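Local atomic coordinates of mandelate racemase/muconate lactonizing enzyme-like protein (Roseovarius sp. TM1035, PDB entry 3RCY), a protein that is of unconfirmed function but probably uses bound magnesium to stabilise an enolate made from a carboxylate substrate, as enolase-superfamily enzymes do. Residues A[13-18]-A[340-345]; A[322-327]-A[364-369]; A[21-26]-A[378-383]. One frame throughout, in Å; residues are numbered along the deposited sequence.

Along the chain the segments run 13-18, 21-26, 322-327, 340-345, 364-369, 378-383, so contacts 1 and 3 each bring one of the first two segments against residues more than 300 positions later. Their centres lie about 11 Å apart, and they touch, with W24 of contact 3 against F342 and H343 of contact 1. Both involve the end regions of the three-stranded antiparallel sheet: 13-18 follows strand 4-12, and 21-26 leads into strand 24-31. Contact 2 lies about 20 and 23 Å from them, centre to centre, joining helix 316-327 to the turn before helix 372-376 inside the barrel domain. Contacts 1 and 3 thus join the N-terminal sheet region to the late chain.

Contact 1 of 3, residues A[13-18]-A[340-345]; sequences APPAPG and TPFHDA
P15 rests on one face of the phenyl ring of F342, and its CD atom does most of the touching. That carbon lies 3.7 Å from the centroid of the F342 ring and 23° off the ring normal, which meets the geometry of a CH-pi contact. It is displaced toward the rim, and the atom of F342 nearest to P15 CD is CG, at 3.5 Å. The pyrrolidine and the phenyl group cross at about a right angle. P14 meets the same ring from an oblique direction, mainly through its backbone, with P14 CA 3.8 Å from F342 CD2. Its side chain adds a looser apolar approach. F342 reaches the prolines because its first torsion (-171°) sets CG opposite the backbone N and swings the ring out from the helix toward the loop.

F342 is in the first turn of helix 341-346, with T340 at the N-cap position before it. T340 OG1 accepts a nearly straight bond from H343 N at 3.0 Å (169°). The same hydroxyl lies 2.8 Å from H343 ND1, in the plane of the imidazole, so one oxygen links the helix start to the histidine side chain. H343 NE2 bonds onward to A314 O, and the rings of F342 and H343 both meet W24.

The partner segment is the loop joining strands 4-12 and 24-31 of the N-terminal domain, so the contact ties that domain to a late helix of the C-terminal domain. Between the two segments the attraction is carried by van der Waals contact and by the C-H group of P15 CD over the ring face. Prolines suit this chemistry: with backbone N atoms that carry no hydrogen, P14 and P15 offer the aromatic ring a rigid, largely nonpolar surface.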
ATOM      1  N   ALA A  13     -47.313 -11.032 -14.480  1.00 18.21           N
ATOM      2  CA  ALA A  13     -47.504 -10.239 -13.262  1.00 18.60           C
ATOM      3  C   ALA A  13     -47.996 -11.094 -12.089  1.00 18.94           C
ATOM      4  O   ALA A  13     -49.086 -11.666 -12.149  1.00 19.33           O
ATOM      5  CB  ALA A  13     -48.483  -9.099 -13.526  1.00 18.73           C
ATOM      6  N   PRO A  14     -47.201 -11.178 -11.012  1.00 19.45           N
ATOM      7  CA  PRO A  14     -47.662 -11.885  -9.815  1.00 19.90           C
ATOM      8  C   PRO A  14     -48.882 -11.169  -9.236  1.00 20.80           C
ATOM      9  O   PRO A  14     -48.886  -9.936  -9.170  1.00 19.76           O
ATOM     10  CB  PRO A  14     -46.484 -11.752  -8.841  1.00 19.68           C
ATOM     11  CG  PRO A  14     -45.299 -11.414  -9.693  1.00 25.22           C
ATOM     12  CD  PRO A  14     -45.843 -10.630 -10.848  1.00 19.41           C
ATOM     13  N   PRO A  15     -49.917 -11.935  -8.835  1.00 22.58           N
ATOM     14  CA  PRO A  15     -51.089 -11.377  -8.164  1.00 24.26           C
ATOM     15  C   PRO A  15     -50.722 -10.680  -6.857  1.00 25.47           C
ATOM     16  O   PRO A  15     -49.678 -10.974  -6.263  1.00 24.84           O
ATOM     17  CB  PRO A  15     -51.948 -12.617  -7.871  1.00 24.38           C
ATOM     18  CG  PRO A  15     -51.541 -13.605  -8.899  1.00 25.47           C
ATOM     19  CD  PRO A  15     -50.073 -13.374  -9.106  1.00 23.14           C
ATOM     20  N   ALA A  16     -51.576  -9.749  -6.433  1.00 27.09           N
ATOM     21  CA  ALA A  16     -51.434  -9.063  -5.146  1.00 28.26           C
ATOM     22  C   ALA A  16     -51.318 -10.079  -3.999  1.00 28.79           C
ATOM     23  O   ALA A  16     -51.944 -11.139  -4.058  1.00 29.11           O
ATOM     24  CB  ALA A  16     -52.620  -8.116  -4.919  1.00 28.92           C
ATOM     25  N   PRO A  17     -50.518  -9.773  -2.954  1.00 28.89           N
ATOM     26  CA  PRO A  17     -49.749  -8.546  -2.695  1.00 28.77           C
ATOM     27  C   PRO A  17     -48.493  -8.400  -3.559  1.00 28.12           C
ATOM     28  O   PRO A  17     -47.826  -7.368  -3.487  1.00 28.37           O
ATOM     29  CB  PRO A  17     -49.363  -8.688  -1.218  1.00 28.80           C
ATOM     30  CG  PRO A  17     -49.248 -10.169  -1.018  1.00 31.83           C
ATOM     31  CD  PRO A  17     -50.304 -10.784  -1.898  1.00 28.86           C
ATOM     32  N   GLY A  18     -48.168  -9.428  -4.347  1.00 27.32           N
ATOM     33  CA  GLY A  18     -47.122  -9.325  -5.370  1.00 26.46           C
ATOM     34  C   GLY A  18     -45.680  -9.424  -4.906  1.00 25.71           C
ATOM     35  O   GLY A  18     -44.819  -8.666  -5.381  1.00 25.90           O
ATOM     36  N   THR A 340     -44.954 -18.130  -2.272  1.00 17.21           N
ATOM     37  CA  THR A 340     -46.300 -17.636  -2.594  1.00 16.87           C
ATOM     38  C   THR A 340     -47.020 -18.679  -3.430  1.00 16.52           C
ATOM     39  O   THR A 340     -46.364 -19.494  -4.089  1.00 16.28           O
ATOM     40  CB  THR A 340     -46.304 -16.272  -3.366  1.00 16.60           C
ATOM     41  OG1 THR A 340     -45.889 -16.475  -4.723  1.00 16.31           O
ATOM     42  CG2 THR A 340     -45.416 -15.226  -2.690  1.00 16.72           C
ATOM     43  N   PRO A 341     -48.372 -18.670  -3.410  1.00 16.53           N
ATOM     44  CA  PRO A 341     -49.105 -19.601  -4.266  1.00 16.76           C
ATOM     45  C   PRO A 341     -48.706 -19.478  -5.743  1.00 16.81           C
ATOM     46  O   PRO A 341     -48.586 -20.491  -6.429  1.00 17.29           O
ATOM     47  CB  PRO A 341     -50.576 -19.200  -4.050  1.00 17.22           C
ATOM     48  CG  PRO A 341     -50.590 -18.585  -2.687  1.00 22.73           C
ATOM     49  CD  PRO A 341     -49.282 -17.853  -2.584  1.00 16.85           C
ATOM     50  N   PHE A 342     -48.487 -18.252  -6.219  1.00 16.56           N
ATOM     51  CA  PHE A 342     -48.171 -18.024  -7.636  1.00 16.55           C
ATOM     52  C   PHE A 342     -46.783 -18.553  -8.014  1.00 16.32           C
ATOM     53  O   PHE A 342     -46.641 -19.211  -9.051  1.00 16.30           O
ATOM     54  CB  PHE A 342     -48.316 -16.538  -8.006  1.00 16.29           C
ATOM     55  CG  PHE A 342     -48.214 -16.264  -9.489  1.00 19.88           C
ATOM     56  CD1 PHE A 342     -49.241 -16.635 -10.354  1.00 17.03           C
ATOM     57  CD2 PHE A 342     -47.094 -15.629 -10.014  1.00 16.22           C
ATOM     58  CE1 PHE A 342     -49.152 -16.384 -11.729  1.00 20.42           C
ATOM     59  CE2 PHE A 342     -46.991 -15.370 -11.385  1.00 19.64           C
ATOM     60  CZ  PHE A 342     -48.022 -15.745 -12.244  1.00 16.86           C
ATOM     61  N   HIS A 343     -45.771 -18.275  -7.180  1.00 15.73           N
ATOM     62  CA  HIS A 343     -44.440 -18.883  -7.353  1.00 15.59           C
ATOM     63  C   HIS A 343     -44.548 -20.400  -7.504  1.00 15.78           C
ATOM     64  O   HIS A 343     -43.992 -20.981  -8.441  1.00 15.78           O
ATOM     65  CB  HIS A 343     -43.529 -18.602  -6.149  1.00 14.95           C
ATOM     66  CG  HIS A 343     -42.780 -17.306  -6.223  1.00 14.91           C
ATOM     67  ND1 HIS A 343     -43.260 -16.137  -5.671  1.00 14.78           N
ATOM     68  CD2 HIS A 343     -41.560 -17.007  -6.734  1.00 14.47           C
ATOM     69  CE1 HIS A 343     -42.378 -15.170  -5.855  1.00 14.44           C
ATOM     70  NE2 HIS A 343     -41.339 -15.670  -6.499  1.00 14.26           N
ATOM     71  N   ASP A 344     -45.250 -21.035  -6.566  1.00 15.86           N
ATOM     72  CA  ASP A 344     -45.365 -22.496  -6.551  1.00 16.43           C
ATOM     73  C   ASP A 344     -46.112 -23.026  -7.774  1.00 16.63           C
ATOM     74  O   ASP A 344     -45.659 -23.973  -8.423  1.00 16.57           O
ATOM     75  CB  ASP A 344     -46.032 -22.981  -5.258  1.00 17.43           C
ATOM     76  CG  ASP A 344     -45.859 -24.474  -5.041  1.00 23.31           C
ATOM     77  OD1 ASP A 344     -44.743 -24.916  -4.688  1.00 17.76           O
ATOM     78  OD2 ASP A 344     -46.845 -25.211  -5.220  1.00 18.45           O
ATOM     79  N   ALA A 345     -47.237 -22.392  -8.105  1.00 16.86           N
ATOM     80  CA  ALA A 345     -48.068 -22.824  -9.229  1.00 16.93           C
ATOM     81  C   ALA A 345     -47.378 -22.661 -10.586  1.00 16.63           C
ATOM     82  O   ALA A 345     -47.569 -23.484 -11.490  1.00 16.58           O
ATOM     83  CB  ALA A 345     -49.419 -22.091  -9.215  1.00 17.45           C
TER

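Contact 2 of 3, residues A[322-327]-A[364-369]; sequences NVHFAA and PGLGIE
H324 NE2 donates to L366 O over 2.8 Å, the shortest approach between segments 322-327 and 364-369. The acceptor sits in a type II' beta turn running from P364 to G367, within the C-terminal barrel domain of an enolase-superfamily fold. G365, with its positive phi, takes the first of the two central turn positions, and L366 takes the second. The closing bond from G367 N to P364 O is weak, and the H324 bond is a further tie on the turn.

The bond is moderately bent at its hydrogen (151°). NE2 stands well above the plane of the L366 carbonyl, with a C=O...N angle of only 99°, so it does not follow a lone pair. Seen from the imidazole, L366 O lies at the ring edge, tilted slightly from the ring plane. G365 O also comes near, obliquely, 3.4 Å from H324 CE1. The H324 side chain is directed at the turn with CG beside the backbone N (chi1 -73°).

On its other nitrogen, ND1, H324 is bonded to the backbone N of W115, whose indole also meets the imidazole with planes only a little inclined. Since W115 N can only donate, ND1 must accept, which is consistent with a neutral ring protonated at NE2. An alanine at H324 would take away both nitrogens, and is likely to leave L366 O and W115 N without their mates and the turn less firmly held to the helix. L366 itself is tethered through its backbone N to D104 OD1, while its methyl CD2 lies 3.8 Å from H324 CD2.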
ATOM      1  N   ASN A 322     -30.872 -20.719  -9.459  1.00 13.37           N
ATOM      2  CA  ASN A 322     -30.177 -20.550  -8.175  1.00 13.18           C
ATOM      3  C   ASN A 322     -29.919 -21.875  -7.452  1.00 13.29           C
ATOM      4  O   ASN A 322     -28.852 -22.082  -6.868  1.00 13.10           O
ATOM      5  CB  ASN A 322     -30.971 -19.626  -7.247  1.00 13.29           C
ATOM      6  CG  ASN A 322     -31.056 -18.196  -7.756  1.00 14.07           C
ATOM      7  OD1 ASN A 322     -30.401 -17.822  -8.726  1.00 13.48           O
ATOM      8  ND2 ASN A 322     -31.864 -17.387  -7.089  1.00 13.43           N
ATOM      9  N   VAL A 323     -30.916 -22.756  -7.478  1.00 12.85           N
ATOM     10  CA  VAL A 323     -30.845 -24.021  -6.757  1.00 12.36           C
ATOM     11  C   VAL A 323     -29.826 -24.972  -7.382  1.00 12.66           C
ATOM     12  O   VAL A 323     -29.005 -25.554  -6.667  1.00 12.65           O
ATOM     13  CB  VAL A 323     -32.249 -24.672  -6.612  1.00 12.33           C
ATOM     14  CG1 VAL A 323     -32.148 -26.109  -6.098  1.00 12.38           C
ATOM     15  CG2 VAL A 323     -33.119 -23.827  -5.668  1.00 12.07           C
ATOM     16  N   HIS A 324     -29.863 -25.119  -8.708  1.00 12.78           N
ATOM     17  CA  HIS A 324     -28.857 -25.939  -9.403  1.00 12.78           C
ATOM     18  C   HIS A 324     -27.429 -25.412  -9.233  1.00 12.55           C
ATOM     19  O   HIS A 324     -26.480 -26.190  -9.025  1.00 12.08           O
ATOM     20  CB  HIS A 324     -29.226 -26.072 -10.881  1.00 13.03           C
ATOM     21  CG  HIS A 324     -30.392 -26.976 -11.095  1.00 14.22           C
ATOM     22  ND1 HIS A 324     -30.256 -28.342 -11.205  1.00 13.75           N
ATOM     23  CD2 HIS A 324     -31.723 -26.723 -11.124  1.00 14.08           C
ATOM     24  CE1 HIS A 324     -31.451 -28.889 -11.343  1.00 14.96           C
ATOM     25  NE2 HIS A 324     -32.360 -27.930 -11.284  1.00 14.35           N
ATOM     26  N   PHE A 325     -27.289 -24.092  -9.342  1.00 12.33           N
ATOM     27  CA  PHE A 325     -26.024 -23.412  -9.096  1.00 12.16           C
ATOM     28  C   PHE A 325     -25.531 -23.734  -7.682  1.00 12.11           C
ATOM     29  O   PHE A 325     -24.410 -24.227  -7.505  1.00 12.58           O
ATOM     30  CB  PHE A 325     -26.205 -21.899  -9.292  1.00 12.45           C
ATOM     31  CG  PHE A 325     -25.035 -21.064  -8.828  1.00 14.81           C
ATOM     32  CD1 PHE A 325     -23.805 -21.131  -9.479  1.00 12.72           C
ATOM     33  CD2 PHE A 325     -25.180 -20.185  -7.762  1.00 12.65           C
ATOM     34  CE1 PHE A 325     -22.728 -20.352  -9.055  1.00 14.81           C
ATOM     35  CE2 PHE A 325     -24.106 -19.392  -7.332  1.00 14.82           C
ATOM     36  CZ  PHE A 325     -22.874 -19.487  -7.986  1.00 12.47           C
ATOM     37  N   ALA A 326     -26.386 -23.479  -6.693  1.00 11.37           N
ATOM     38  CA  ALA A 326     -26.072 -23.717  -5.277  1.00 11.26           C
ATOM     39  C   ALA A 326     -25.738 -25.177  -4.970  1.00 11.64           C
ATOM     40  O   ALA A 326     -24.855 -25.450  -4.156  1.00 11.60           O
ATOM     41  CB  ALA A 326     -27.225 -23.262  -4.408  1.00 10.84           C
ATOM     42  N   ALA A 327     -26.449 -26.110  -5.612  1.00 11.11           N
ATOM     43  CA  ALA A 327     -26.221 -27.548  -5.395  1.00 11.63           C
ATOM     44  C   ALA A 327     -24.793 -27.977  -5.763  1.00 12.13           C
ATOM     45  O   ALA A 327     -24.273 -28.956  -5.208  1.00 12.51           O
ATOM     46  CB  ALA A 327     -27.218 -28.363  -6.185  1.00 11.46           C
ATOM     47  N   PRO A 364     -34.453 -34.151 -15.281  1.00 17.99           N
ATOM     48  CA  PRO A 364     -33.524 -33.522 -16.230  1.00 17.26           C
ATOM     49  C   PRO A 364     -33.684 -32.006 -16.310  1.00 16.78           C
ATOM     50  O   PRO A 364     -34.748 -31.485 -15.960  1.00 17.31           O
ATOM     51  CB  PRO A 364     -33.899 -34.166 -17.571  1.00 17.63           C
ATOM     52  CG  PRO A 364     -34.655 -35.407 -17.213  1.00 24.85           C
ATOM     53  CD  PRO A 364     -35.384 -35.073 -15.958  1.00 17.98           C
ATOM     54  N   GLY A 365     -32.632 -31.308 -16.747  1.00 15.10           N
ATOM     55  CA  GLY A 365     -32.685 -29.857 -16.902  1.00 14.45           C
ATOM     56  C   GLY A 365     -32.839 -29.144 -15.572  1.00 13.97           C
ATOM     57  O   GLY A 365     -32.263 -29.566 -14.564  1.00 13.66           O
ATOM     58  N   LEU A 366     -33.624 -28.069 -15.556  1.00 13.42           N
ATOM     59  CA  LEU A 366     -33.879 -27.349 -14.307  1.00 13.65           C
ATOM     60  C   LEU A 366     -34.846 -28.117 -13.400  1.00 14.24           C
ATOM     61  O   LEU A 366     -35.034 -27.762 -12.239  1.00 14.54           O
ATOM     62  CB  LEU A 366     -34.396 -25.928 -14.579  1.00 13.59           C
ATOM     63  CG  LEU A 366     -33.407 -24.909 -15.160  1.00 13.01           C
ATOM     64  CD1 LEU A 366     -34.147 -23.627 -15.548  1.00 13.25           C
ATOM     65  CD2 LEU A 366     -32.248 -24.586 -14.205  1.00 13.16           C
ATOM     66  N   GLY A 367     -35.441 -29.175 -13.933  1.00 14.75           N
ATOM     67  CA  GLY A 367     -36.345 -30.023 -13.165  1.00 15.70           C
ATOM     68  C   GLY A 367     -37.655 -29.334 -12.842  1.00 16.63           C
ATOM     69  O   GLY A 367     -38.257 -29.595 -11.796  1.00 17.38           O
ATOM     70  N   ILE A 368     -38.084 -28.445 -13.735  1.00 16.15           N
ATOM     71  CA  ILE A 368     -39.321 -27.692 -13.545  1.00 16.78           C
ATOM     72  C   ILE A 368     -40.303 -27.948 -14.683  1.00 17.46           C
ATOM     73  O   ILE A 368     -39.898 -28.261 -15.808  1.00 17.44           O
ATOM     74  CB  ILE A 368     -39.062 -26.165 -13.385  1.00 16.65           C
ATOM     75  CG1 ILE A 368     -38.329 -25.590 -14.607  1.00 17.50           C
ATOM     76  CG2 ILE A 368     -38.266 -25.893 -12.094  1.00 17.61           C
ATOM     77  CD1 ILE A 368     -38.134 -24.052 -14.571  1.00 16.58           C
ATOM     78  N   GLU A 369     -41.592 -27.843 -14.370  1.00 17.85           N
ATOM     79  CA  GLU A 369     -42.625 -27.800 -15.390  1.00 18.25           C
ATOM     80  C   GLU A 369     -43.291 -26.439 -15.297  1.00 17.44           C
ATOM     81  O   GLU A 369     -44.051 -26.171 -14.366  1.00 17.07           O
ATOM     82  CB  GLU A 369     -43.651 -28.928 -15.195  1.00 20.02           C
ATOM     83  CG  GLU A 369     -44.439 -29.243 -16.463  1.00 37.13           C
ATOM     84  CD  GLU A 369     -45.590 -30.214 -16.237  1.00 22.53           C
ATOM     85  OE1 GLU A 369     -45.464 -31.126 -15.390  1.00 37.74           O
ATOM     86  OE2 GLU A 369     -46.626 -30.057 -16.924  1.00 37.95           O
TER

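Contact 3 of 3, residues A[21-26]-A[378-383]; sequences GRYWIL and NPYHGT
Y380 lays one face of its phenol ring against Y23, whose CD2 stands 3.5 Å above the Y380 ring plane and over the ring centre. The planes are inclined at 48° and the centroids lie 4.8 Å apart, so the pair is an oblique aromatic contact. Its closest atoms are Y23 CD2 and Y380 CE2, at 3.6 Å. The opposite face of the Y380 ring is met by the backbone N of G382, placing the ring between a tyrosine and an amide nitrogen. Y23 CG is staggered between the backbone N and the carbonyl carbon (chi1 55°), which brings both CB and CD2 of Y23 up to Y380.

R22 meets the same ring at two places. Its CD atom lies at the hydroxyl end, 3.7 Å from Y380 OH, whereas its backbone O approaches obliquely at the end toward CB, 3.6 Å from Y380 CD1. The guanidinium has its polar partner elsewhere, with NH1 bonded to L385 O, and the Y380 hydroxyl makes a weak hydrogen bond to G384 N.

Around the pair, Y23 and Y380 both touch V11 of strand 4-12 and P48 of helix 48-63. T383 O receives a bond from R61 of the second subunit, bringing this tail to a subunit interface. Having left the barrel, the C-terminal chain thus returns to pack against the N-terminal sheet, as in the two-domain architecture of the enolase superfamily, whose capping domain is built from both ends of the polypeptide.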
ATOM      1  N   GLY A  21     -41.988  -8.696  -6.949  1.00 18.74           N
ATOM      2  CA  GLY A  21     -41.976  -7.534  -7.853  1.00 18.55           C
ATOM      3  C   GLY A  21     -43.178  -7.425  -8.784  1.00 18.63           C
ATOM      4  O   GLY A  21     -44.071  -8.273  -8.758  1.00 18.49           O
ATOM      5  N   ARG A  22     -43.190  -6.384  -9.616  1.00 18.65           N
ATOM      6  CA  ARG A  22     -44.350  -6.079 -10.470  1.00 18.93           C
ATOM      7  C   ARG A  22     -44.554  -7.062 -11.627  1.00 17.34           C
ATOM      8  O   ARG A  22     -45.691  -7.328 -12.019  1.00 17.30           O
ATOM      9  CB  ARG A  22     -44.273  -4.647 -11.014  1.00 20.56           C
ATOM     10  CG  ARG A  22     -44.634  -3.569  -9.999  1.00 32.86           C
ATOM     11  CD  ARG A  22     -44.759  -2.204 -10.679  1.00 23.56           C
ATOM     12  NE  ARG A  22     -45.159  -1.154  -9.742  1.00 33.96           N
ATOM     13  CZ  ARG A  22     -44.326  -0.499  -8.934  1.00 24.78           C
ATOM     14  NH1 ARG A  22     -43.022  -0.774  -8.928  1.00 33.70           N
ATOM     15  NH2 ARG A  22     -44.802   0.435  -8.120  1.00 34.32           N
ATOM     16  N   TYR A  23     -43.459  -7.584 -12.178  1.00 15.47           N
ATOM     17  CA  TYR A  23     -43.533  -8.533 -13.293  1.00 14.91           C
ATOM     18  C   TYR A  23     -42.252  -9.349 -13.377  1.00 14.13           C
ATOM     19  O   TYR A  23     -41.189  -8.910 -12.911  1.00 13.65           O
ATOM     20  CB  TYR A  23     -43.792  -7.813 -14.639  1.00 14.85           C
ATOM     21  CG  TYR A  23     -42.764  -6.740 -14.923  1.00 14.98           C
ATOM     22  CD1 TYR A  23     -41.511  -7.074 -15.444  1.00 14.29           C
ATOM     23  CD2 TYR A  23     -43.030  -5.392 -14.636  1.00 14.66           C
ATOM     24  CE1 TYR A  23     -40.552  -6.110 -15.670  1.00 14.65           C
ATOM     25  CE2 TYR A  23     -42.071  -4.411 -14.873  1.00 14.49           C
ATOM     26  CZ  TYR A  23     -40.830  -4.779 -15.386  1.00 14.43           C
ATOM     27  OH  TYR A  23     -39.853  -3.827 -15.618  1.00 14.57           O
ATOM     28  N   TRP A  24     -42.363 -10.529 -13.982  1.00 14.42           N
ATOM     29  CA  TRP A  24     -41.216 -11.394 -14.243  1.00 14.78           C
ATOM     30  C   TRP A  24     -41.086 -11.601 -15.743  1.00 15.19           C
ATOM     31  O   TRP A  24     -42.087 -11.748 -16.443  1.00 15.67           O
ATOM     32  CB  TRP A  24     -41.378 -12.747 -13.543  1.00 14.42           C
ATOM     33  CG  TRP A  24     -41.569 -12.650 -12.055  1.00 14.30           C
ATOM     34  CD1 TRP A  24     -41.064 -11.690 -11.219  1.00 14.32           C
ATOM     35  CD2 TRP A  24     -42.305 -13.554 -11.226  1.00 14.59           C
ATOM     36  NE1 TRP A  24     -41.449 -11.940  -9.923  1.00 14.28           N
ATOM     37  CE2 TRP A  24     -42.210 -13.077  -9.898  1.00 14.14           C
ATOM     38  CE3 TRP A  24     -43.032 -14.723 -11.475  1.00 14.44           C
ATOM     39  CZ2 TRP A  24     -42.820 -13.728  -8.821  1.00 14.85           C
ATOM     40  CZ3 TRP A  24     -43.634 -15.376 -10.400  1.00 15.31           C
ATOM     41  CH2 TRP A  24     -43.529 -14.872  -9.093  1.00 14.44           C
ATOM     42  N   ILE A  25     -39.851 -11.599 -16.231  1.00 15.09           N
ATOM     43  CA  ILE A  25     -39.595 -11.747 -17.660  1.00 15.01           C
ATOM     44  C   ILE A  25     -39.096 -13.159 -17.918  1.00 14.93           C
ATOM     45  O   ILE A  25     -37.940 -13.481 -17.640  1.00 14.40           O
ATOM     46  CB  ILE A  25     -38.577 -10.700 -18.194  1.00 14.78           C
ATOM     47  CG1 ILE A  25     -39.086  -9.273 -17.929  1.00 15.41           C
ATOM     48  CG2 ILE A  25     -38.337 -10.910 -19.696  1.00 15.41           C
ATOM     49  CD1 ILE A  25     -38.005  -8.186 -18.067  1.00 15.38           C
ATOM     50  N   LEU A  26     -39.986 -13.995 -18.438  1.00 15.32           N
ATOM     51  CA  LEU A  26     -39.654 -15.382 -18.742  1.00 15.40           C
ATOM     52  C   LEU A  26     -39.279 -15.519 -20.210  1.00 15.32           C
ATOM     53  O   LEU A  26     -39.879 -14.871 -21.076  1.00 15.63           O
ATOM     54  CB  LEU A  26     -40.838 -16.303 -18.415  1.00 15.81           C
ATOM     55  CG  LEU A  26     -41.490 -16.147 -17.030  1.00 19.49           C
ATOM     56  CD1 LEU A  26     -42.670 -17.097 -16.908  1.00 16.07           C
ATOM     57  CD2 LEU A  26     -40.482 -16.379 -15.895  1.00 15.79           C
ATOM     58  N   ASN A 378     -51.837 -14.290 -16.853  1.00 20.19           N
ATOM     59  CA  ASN A 378     -51.483 -13.230 -15.920  1.00 20.00           C
ATOM     60  C   ASN A 378     -50.547 -12.190 -16.553  1.00 20.22           C
ATOM     61  O   ASN A 378     -49.384 -12.087 -16.161  1.00 20.08           O
ATOM     62  CB  ASN A 378     -50.868 -13.828 -14.640  1.00 19.12           C
ATOM     63  CG  ASN A 378     -51.900 -14.518 -13.763  1.00 24.63           C
ATOM     64  OD1 ASN A 378     -52.204 -15.703 -13.944  1.00 19.55           O
ATOM     65  ND2 ASN A 378     -52.431 -13.784 -12.796  1.00 18.54           N
ATOM     66  N   PRO A 379     -51.056 -11.416 -17.539  1.00 20.81           N
ATOM     67  CA  PRO A 379     -50.197 -10.439 -18.210  1.00 20.84           C
ATOM     68  C   PRO A 379     -49.916  -9.234 -17.321  1.00 21.07           C
ATOM     69  O   PRO A 379     -50.633  -8.996 -16.345  1.00 20.54           O
ATOM     70  CB  PRO A 379     -51.032 -10.014 -19.427  1.00 20.98           C
ATOM     71  CG  PRO A 379     -52.445 -10.162 -18.973  1.00 20.85           C
ATOM     72  CD  PRO A 379     -52.448 -11.357 -18.040  1.00 21.13           C
ATOM     73  N   TYR A 380     -48.876  -8.479 -17.654  1.00 22.12           N
ATOM     74  CA  TYR A 380     -48.596  -7.261 -16.922  1.00 23.74           C
ATOM     75  C   TYR A 380     -49.183  -6.069 -17.671  1.00 26.44           C
ATOM     76  O   TYR A 380     -48.854  -5.846 -18.832  1.00 26.26           O
ATOM     77  CB  TYR A 380     -47.099  -7.075 -16.693  1.00 22.88           C
ATOM     78  CG  TYR A 380     -46.762  -5.751 -16.044  1.00 22.71           C
ATOM     79  CD1 TYR A 380     -47.172  -5.476 -14.740  1.00 22.75           C
ATOM     80  CD2 TYR A 380     -46.035  -4.773 -16.733  1.00 22.74           C
ATOM     81  CE1 TYR A 380     -46.881  -4.269 -14.134  1.00 22.87           C
ATOM     82  CE2 TYR A 380     -45.727  -3.554 -16.131  1.00 22.53           C
ATOM     83  CZ  TYR A 380     -46.148  -3.315 -14.830  1.00 22.91           C
ATOM     84  OH  TYR A 380     -45.863  -2.122 -14.209  1.00 22.76           O
ATOM     85  N   HIS A 381     -50.038  -5.314 -16.988  1.00 29.14           N
ATOM     86  CA  HIS A 381     -50.745  -4.176 -17.586  1.00 32.07           C
ATOM     87  C   HIS A 381     -50.230  -2.795 -17.169  1.00 33.12           C
ATOM     88  O   HIS A 381     -50.563  -1.798 -17.812  1.00 34.41           O
ATOM     89  CB  HIS A 381     -52.244  -4.268 -17.285  1.00 33.68           C
ATOM     90  CG  HIS A 381     -52.940  -5.378 -18.010  1.00 35.84           C
ATOM     91  ND1 HIS A 381     -52.791  -5.590 -19.366  1.00 35.09           N
ATOM     92  CD2 HIS A 381     -53.799  -6.328 -17.572  1.00 35.21           C
ATOM     93  CE1 HIS A 381     -53.523  -6.628 -19.729  1.00 35.97           C
ATOM     94  NE2 HIS A 381     -54.150  -7.090 -18.660  1.00 36.22           N
ATOM     95  N   GLY A 382     -49.434  -2.737 -16.103  1.00 32.60           N
ATOM     96  CA  GLY A 382     -48.977  -1.463 -15.534  1.00 32.18           C
ATOM     97  C   GLY A 382     -47.991  -0.681 -16.393  1.00 31.56           C
ATOM     98  O   GLY A 382     -47.679  -1.075 -17.522  1.00 31.47           O
ATOM     99  N   THR A 383     -47.513   0.438 -15.850  1.00 30.72           N
ATOM    100  CA  THR A 383     -46.576   1.326 -16.550  1.00 29.74           C
ATOM    101  C   THR A 383     -45.272   1.489 -15.761  1.00 28.14           C
ATOM    102  O   THR A 383     -44.393   2.264 -16.152  1.00 27.96           O
ATOM    103  CB  THR A 383     -47.185   2.735 -16.775  1.00 30.54           C
ATOM    104  OG1 THR A 383     -47.561   3.297 -15.512  1.00 31.17           O
ATOM    105  CG2 THR A 383     -48.402   2.675 -17.698  1.00 31.72           C
TER